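PDB 6IL9: fructuronate-tagaturonate epimerase UxaE from Cohnella laeviribosi in complex with 1 glycerol from Cohnella laeviribosi, which probably catalyses the interconversion of D-fructuronate and D-tagaturonate by epimerisation, using a zinc-containing TIM-barrel fold. Local coordinates for residues A4-I7 with I8-A12; G385-R388 with R389-Y393. All blocks are in the same frame, centred on the assembly; numbering follows the deposited sequence.

How the contacts relate
Each contact joins successive turns of its own helix, and the two do not touch: their centres lie 37 Å apart, their nearest atoms about 24 Å. Contact 1 belongs to the N-terminal helix 2-12, far out on the chain, where one side rests on the five-stranded antiparallel sheet. Contact 2 lies nearer the middle, on helix 384-402, which follows the eighth barrel strand and helix 369-382 and packs against other helices and loops. Each is partly buried. In contact 1 the polar side-chain bond runs from an arginine to a partly exposed serine; in contact 2 it joins two buried rings, while the arginines reach into neighbouring loops.

Contact 1: residues A4-I7 with I8-A12; sequences AQSI and IERLA
Arg10 reaches back one helical turn to grip Ser6 OG with two nitrogens. Arg10 NE donates to Ser6 OG over 3.0 Å, and Arg10 NH2 reaches the same Ser6 OG over a less straight 3.2 Å. The hydroxyl oxygen sits at the guanidinium edge, close to its plane. A bend at chi3 (-77°) folds the arginine back along the helix, while Ser6 holds OG anti to its own nitrogen (chi1 170°), beside the carbonyl carbon. Arg10 NH2 also lies 3.3 Å from Ile7 CG1, with Ile7 CA over one guanidinium face. An alanine in place of Arg10 would probably leave Ser6 OG without these two donors and Glu37, the arginine's salt-bridge partner, without its mate. On the outer side, Gln5 and Glu9 extend alongside each other in the same direction, with Gln5 CG 3.4 Å from Glu9 OE1. Behind these side chains, the backbone bonds Ile8 N to Ala4 O (2.9 Å) and Leu11 N to Ile7 O (2.8 Å) set the turn. The apolar residues gather on one side: Ala4, Ile7 and Ile8 touch strand 62-66 or 57-59, and Ile7 and Leu11 touch strand 29-36. Spacings of three and four residues, with polar groups on the other side, mark an amphipathic helix laid on an antiparallel sheet.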
ATOM      1  N   ALA A   4     -32.421 -16.117   2.010  1.00 31.52           N
ATOM      2  CA  ALA A   4     -31.446 -17.027   2.602  1.00 28.84           C
ATOM      3  C   ALA A   4     -31.843 -18.479   2.381  1.00 29.77           C
ATOM      4  O   ALA A   4     -30.994 -19.324   2.077  1.00 28.91           O
ATOM      5  CB  ALA A   4     -31.292 -16.730   4.091  1.00 31.37           C
ATOM      6  N   GLN A   5     -33.134 -18.786   2.527  1.00 30.57           N
ATOM      7  CA  GLN A   5     -33.603 -20.145   2.289  1.00 33.04           C
ATOM      8  C   GLN A   5     -33.339 -20.581   0.850  1.00 28.20           C
ATOM      9  O   GLN A   5     -32.963 -21.732   0.603  1.00 28.27           O
ATOM     10  CB  GLN A   5     -35.092 -20.234   2.625  1.00 31.81           C
ATOM     11  CG  GLN A   5     -35.719 -21.603   2.449  1.00 37.80           C
ATOM     12  CD  GLN A   5     -37.126 -21.652   3.028  1.00 43.93           C
ATOM     13  OE1 GLN A   5     -37.322 -21.428   4.225  1.00 39.25           O
ATOM     14  NE2 GLN A   5     -38.113 -21.923   2.177  1.00 42.75           N
ATOM     15  N   SER A   6     -33.529 -19.676  -0.114  1.00 25.61           N
ATOM     16  CA  SER A   6     -33.264 -20.015  -1.509  1.00 26.41           C
ATOM     17  C   SER A   6     -31.795 -20.380  -1.708  1.00 27.21           C
ATOM     18  O   SER A   6     -31.471 -21.423  -2.290  1.00 23.51           O
ATOM     19  CB  SER A   6     -33.667 -18.849  -2.414  1.00 28.10           C
ATOM     20  OG  SER A   6     -33.210 -19.037  -3.746  1.00 28.94           O
ATOM     21  N   ILE A   7     -30.894 -19.538  -1.207  1.00 25.75           N
ATOM     22  CA  ILE A   7     -29.461 -19.783  -1.369  1.00 23.46           C
ATOM     23  C   ILE A   7     -29.061 -21.106  -0.725  1.00 24.76           C
ATOM     24  O   ILE A   7     -28.346 -21.918  -1.323  1.00 23.41           O
ATOM     25  CB  ILE A   7     -28.656 -18.609  -0.786  1.00 24.95           C
ATOM     26  CG1 ILE A   7     -28.905 -17.351  -1.613  1.00 25.46           C
ATOM     27  CG2 ILE A   7     -27.170 -18.956  -0.707  1.00 24.74           C
ATOM     28  CD1 ILE A   7     -28.545 -16.066  -0.884  1.00 26.66           C
ATOM     29  N   ILE A   8     -29.517 -21.337   0.507  1.00 24.98           N
ATOM     30  CA  ILE A   8     -29.149 -22.555   1.225  1.00 24.81           C
ATOM     31  C   ILE A   8     -29.648 -23.790   0.484  1.00 25.73           C
ATOM     32  O   ILE A   8     -28.932 -24.792   0.366  1.00 25.49           O
ATOM     33  CB  ILE A   8     -29.683 -22.496   2.669  1.00 27.31           C
ATOM     34  CG1 ILE A   8     -28.922 -21.438   3.472  1.00 29.40           C
ATOM     35  CG2 ILE A   8     -29.568 -23.857   3.339  1.00 31.31           C
ATOM     36  CD1 ILE A   8     -29.641 -20.991   4.728  1.00 30.45           C
ATOM     37  N   GLU A   9     -30.872 -23.733  -0.046  1.00 25.23           N
ATOM     38  CA  GLU A   9     -31.408 -24.884  -0.767  1.00 26.83           C
ATOM     39  C   GLU A   9     -30.650 -25.119  -2.068  1.00 26.19           C
ATOM     40  O   GLU A   9     -30.315 -26.263  -2.395  1.00 26.93           O
ATOM     41  CB  GLU A   9     -32.908 -24.691  -1.021  1.00 28.91           C
ATOM     42  CG  GLU A   9     -33.749 -25.062   0.200  1.00 36.14           C
ATOM     43  CD  GLU A   9     -35.188 -24.565   0.129  1.00 39.03           C
ATOM     44  OE1 GLU A   9     -35.913 -24.709   1.139  1.00 41.90           O
ATOM     45  OE2 GLU A   9     -35.593 -24.033  -0.928  1.00 39.49           O
ATOM     46  N   ARG A  10     -30.329 -24.046  -2.803  1.00 23.45           N
ATOM     47  CA  ARG A  10     -29.555 -24.211  -4.030  1.00 23.34           C
ATOM     48  C   ARG A  10     -28.132 -24.681  -3.743  1.00 21.92           C
ATOM     49  O   ARG A  10     -27.538 -25.394  -4.562  1.00 21.07           O
ATOM     50  CB  ARG A  10     -29.538 -22.905  -4.818  1.00 25.59           C
ATOM     51  CG  ARG A  10     -30.882 -22.606  -5.445  1.00 25.95           C
ATOM     52  CD  ARG A  10     -30.877 -21.317  -6.203  1.00 29.16           C
ATOM     53  NE  ARG A  10     -30.945 -20.151  -5.337  1.00 33.97           N
ATOM     54  CZ  ARG A  10     -30.063 -19.156  -5.362  1.00 34.51           C
ATOM     55  NH1 ARG A  10     -29.036 -19.198  -6.197  1.00 36.94           N
ATOM     56  NH2 ARG A  10     -30.215 -18.112  -4.559  1.00 33.41           N
ATOM     57  N   LEU A  11     -27.568 -24.278  -2.608  1.00 21.86           N
ATOM     58  CA  LEU A  11     -26.261 -24.794  -2.216  1.00 23.26           C
ATOM     59  C   LEU A  11     -26.325 -26.301  -2.012  1.00 27.25           C
ATOM     60  O   LEU A  11     -25.459 -27.044  -2.490  1.00 26.90           O
ATOM     61  CB  LEU A  11     -25.789 -24.090  -0.945  1.00 23.23           C
ATOM     62  CG  LEU A  11     -24.477 -24.604  -0.349  1.00 27.17           C
ATOM     63  CD1 LEU A  11     -23.339 -24.409  -1.336  1.00 25.99           C
ATOM     64  CD2 LEU A  11     -24.185 -23.884   0.947  1.00 25.52           C
ATOM     65  N   ALA A  12     -27.361 -26.768  -1.308  1.00 26.24           N
ATOM     66  CA  ALA A  12     -27.548 -28.205  -1.121  1.00 28.06           C
ATOM     67  C   ALA A  12     -27.671 -28.921  -2.459  1.00 28.44           C
ATOM     68  O   ALA A  12     -27.166 -30.041  -2.619  1.00 30.90           O
ATOM     69  CB  ALA A  12     -28.782 -28.460  -0.252  1.00 27.33           C
TER
HETATM   70  O   HOH W   1     -37.508 -22.579  -0.780  1.00 35.02           O

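Contact 2: residues G385-R388 with R389-Y393; sequences GLYR and RMHQY
Arg389 lies along the preceding turn, its CG 3.4 Å from Gly385 O, then bends at chi3 and carries its head to the carbonyl oxygen of Leu456, hydrogen-bonded by NH2. On the way Arg389 NH1 passes 3.7 Å from Leu386 CD1, the two side chains running aslant to one another. Leu386 supplies the apolar side of the turn: its CG touches Met390 SD at 3.8 Å, and Met390 N closes the turn on Leu386 O at 2.9 Å. The Met390 and Leu386 side chains extend on to Phe461 and Glu460 of helix 458-467, respectively. This is i to i+3 and i to i+4 packing within the long helix 384-402, which follows the eighth strand of the TIM barrel and helix 369-382 and packs against helices 369-382, 432-440 and 458-467. Tyr387 and His391, one turn apart, are tied by their side chains: Tyr387 OH lies 2.8 Å from His391 ND1 in a hydrogen bond that is almost straight (177°). The hydroxyl arrives at the edge of the imidazole, near its plane; the rings touch at their margins, planes 60° apart, neither covering the other's face. Each residue keeps its CG trans to the backbone nitrogen (chi1 179° for Tyr387), which sends both rings off the same side of the helix. Tyr387 CE2 also rests 3.6 Å from His391 CB, and the backbone repeats the link through His391 N to Tyr387 O (2.8 Å). Beyond the pair, Tyr387 leans on Val376 and Ala380 of helix 369-382, while the His391 ring meets that of Tyr428.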
ATOM      1  N   GLY A 385     -19.275   1.025 -22.587  1.00 22.07           N
ATOM      2  CA  GLY A 385     -20.111   2.187 -22.338  1.00 24.09           C
ATOM      3  C   GLY A 385     -19.824   2.833 -20.998  1.00 24.93           C
ATOM      4  O   GLY A 385     -19.816   4.064 -20.878  1.00 21.74           O
ATOM      5  N   LEU A 386     -19.589   2.010 -19.969  1.00 22.12           N
ATOM      6  CA  LEU A 386     -19.236   2.550 -18.660  1.00 19.69           C
ATOM      7  C   LEU A 386     -17.841   3.158 -18.684  1.00 19.29           C
ATOM      8  O   LEU A 386     -17.622   4.235 -18.120  1.00 20.02           O
ATOM      9  CB  LEU A 386     -19.325   1.456 -17.587  1.00 18.72           C
ATOM     10  CG  LEU A 386     -18.918   1.872 -16.170  1.00 19.26           C
ATOM     11  CD1 LEU A 386     -19.782   3.022 -15.662  1.00 20.89           C
ATOM     12  CD2 LEU A 386     -18.981   0.680 -15.201  1.00 17.04           C
ATOM     13  N   TYR A 387     -16.892   2.488 -19.342  1.00 18.13           N
ATOM     14  CA  TYR A 387     -15.543   3.044 -19.427  1.00 17.81           C
ATOM     15  C   TYR A 387     -15.566   4.442 -20.050  1.00 21.23           C
ATOM     16  O   TYR A 387     -14.935   5.376 -19.533  1.00 19.38           O
ATOM     17  CB  TYR A 387     -14.598   2.125 -20.217  1.00 19.48           C
ATOM     18  CG  TYR A 387     -13.249   2.795 -20.274  1.00 18.80           C
ATOM     19  CD1 TYR A 387     -12.344   2.649 -19.224  1.00 19.73           C
ATOM     20  CD2 TYR A 387     -12.918   3.661 -21.316  1.00 19.88           C
ATOM     21  CE1 TYR A 387     -11.132   3.315 -19.231  1.00 18.64           C
ATOM     22  CE2 TYR A 387     -11.711   4.343 -21.324  1.00 19.30           C
ATOM     23  CZ  TYR A 387     -10.822   4.160 -20.278  1.00 18.60           C
ATOM     24  OH  TYR A 387      -9.630   4.843 -20.298  1.00 19.57           O
ATOM     25  N   ARG A 388     -16.271   4.599 -21.173  1.00 20.39           N
ATOM     26  CA  ARG A 388     -16.321   5.904 -21.841  1.00 21.72           C
ATOM     27  C   ARG A 388     -16.858   6.982 -20.912  1.00 20.94           C
ATOM     28  O   ARG A 388     -16.314   8.094 -20.852  1.00 22.01           O
ATOM     29  CB  ARG A 388     -17.184   5.836 -23.102  1.00 21.39           C
ATOM     30  CG  ARG A 388     -16.644   4.953 -24.194  1.00 20.94           C
ATOM     31  CD  ARG A 388     -17.522   5.024 -25.465  1.00 27.36           C
ATOM     32  NE  ARG A 388     -17.001   4.116 -26.477  1.00 24.19           N
ATOM     33  CZ  ARG A 388     -16.065   4.436 -27.366  1.00 23.85           C
ATOM     34  NH1 ARG A 388     -15.552   5.664 -27.400  1.00 26.46           N
ATOM     35  NH2 ARG A 388     -15.639   3.523 -28.215  1.00 25.13           N
ATOM     36  N   ARG A 389     -17.929   6.678 -20.177  1.00 20.81           N
ATOM     37  CA  ARG A 389     -18.477   7.662 -19.253  1.00 18.78           C
ATOM     38  C   ARG A 389     -17.484   8.010 -18.151  1.00 21.89           C
ATOM     39  O   ARG A 389     -17.350   9.184 -17.775  1.00 21.23           O
ATOM     40  CB  ARG A 389     -19.788   7.142 -18.668  1.00 22.25           C
ATOM     41  CG  ARG A 389     -20.909   7.065 -19.706  1.00 25.99           C
ATOM     42  CD  ARG A 389     -22.165   6.475 -19.108  1.00 28.14           C
ATOM     43  NE  ARG A 389     -22.507   7.155 -17.868  1.00 29.85           N
ATOM     44  CZ  ARG A 389     -22.709   6.543 -16.705  1.00 27.51           C
ATOM     45  NH1 ARG A 389     -22.612   5.221 -16.621  1.00 29.32           N
ATOM     46  NH2 ARG A 389     -23.012   7.257 -15.632  1.00 27.18           N
ATOM     47  N   MET A 390     -16.784   7.004 -17.612  1.00 22.19           N
ATOM     48  CA  MET A 390     -15.802   7.254 -16.552  1.00 17.93           C
ATOM     49  C   MET A 390     -14.601   8.036 -17.080  1.00 18.83           C
ATOM     50  O   MET A 390     -14.108   8.955 -16.415  1.00 19.11           O
ATOM     51  CB  MET A 390     -15.348   5.924 -15.930  1.00 19.35           C
ATOM     52  CG  MET A 390     -16.458   5.159 -15.188  1.00 18.98           C
ATOM     53  SD  MET A 390     -15.963   3.577 -14.398  1.00 15.04           S
ATOM     54  CE  MET A 390     -14.864   4.162 -13.105  1.00 22.93           C
ATOM     55  N   HIS A 391     -14.113   7.677 -18.270  1.00 18.84           N
ATOM     56  CA  HIS A 391     -12.953   8.351 -18.850  1.00 18.43           C
ATOM     57  C   HIS A 391     -13.271   9.817 -19.127  1.00 22.03           C
ATOM     58  O   HIS A 391     -12.490  10.714 -18.782  1.00 20.16           O
ATOM     59  CB  HIS A 391     -12.540   7.591 -20.119  1.00 18.22           C
ATOM     60  CG  HIS A 391     -11.401   8.191 -20.895  1.00 20.83           C
ATOM     61  ND1 HIS A 391     -10.256   7.476 -21.191  1.00 19.38           N
ATOM     62  CD2 HIS A 391     -11.257   9.397 -21.502  1.00 21.29           C
ATOM     63  CE1 HIS A 391      -9.448   8.222 -21.925  1.00 18.15           C
ATOM     64  NE2 HIS A 391     -10.029   9.394 -22.123  1.00 20.68           N
ATOM     65  N   GLN A 392     -14.450  10.083 -19.697  1.00 21.36           N
ATOM     66  CA  GLN A 392     -14.832  11.462 -19.994  1.00 22.64           C
ATOM     67  C   GLN A 392     -14.984  12.283 -18.718  1.00 21.86           C
ATOM     68  O   GLN A 392     -14.571  13.449 -18.667  1.00 20.44           O
ATOM     69  CB  GLN A 392     -16.128  11.479 -20.810  1.00 23.96           C
ATOM     70  CG  GLN A 392     -16.433  12.832 -21.445  1.00 30.68           C
ATOM     71  CD  GLN A 392     -15.307  13.336 -22.337  1.00 28.73           C
ATOM     72  OE1 GLN A 392     -14.840  12.630 -23.239  1.00 30.35           O
ATOM     73  NE2 GLN A 392     -14.870  14.571 -22.094  1.00 33.44           N
ATOM     74  N   TYR A 393     -15.561  11.683 -17.672  1.00 21.82           N
ATOM     75  CA  TYR A 393     -15.695  12.366 -16.392  1.00 19.75           C
ATOM     76  C   TYR A 393     -14.331  12.683 -15.799  1.00 21.70           C
ATOM     77  O   TYR A 393     -14.107  13.787 -15.286  1.00 21.60           O
ATOM     78  CB  TYR A 393     -16.511  11.497 -15.433  1.00 19.62           C
ATOM     79  CG  TYR A 393     -17.003  12.171 -14.170  1.00 21.42           C
ATOM     80  CD1 TYR A 393     -16.244  12.155 -13.007  1.00 20.64           C
ATOM     81  CD2 TYR A 393     -18.257  12.765 -14.122  1.00 22.52           C
ATOM     82  CE1 TYR A 393     -16.691  12.746 -11.847  1.00 23.56           C
ATOM     83  CE2 TYR A 393     -18.716  13.355 -12.962  1.00 22.49           C
ATOM     84  CZ  TYR A 393     -17.938  13.346 -11.833  1.00 25.35           C
ATOM     85  OH  TYR A 393     -18.401  13.931 -10.674  1.00 26.39           O
TER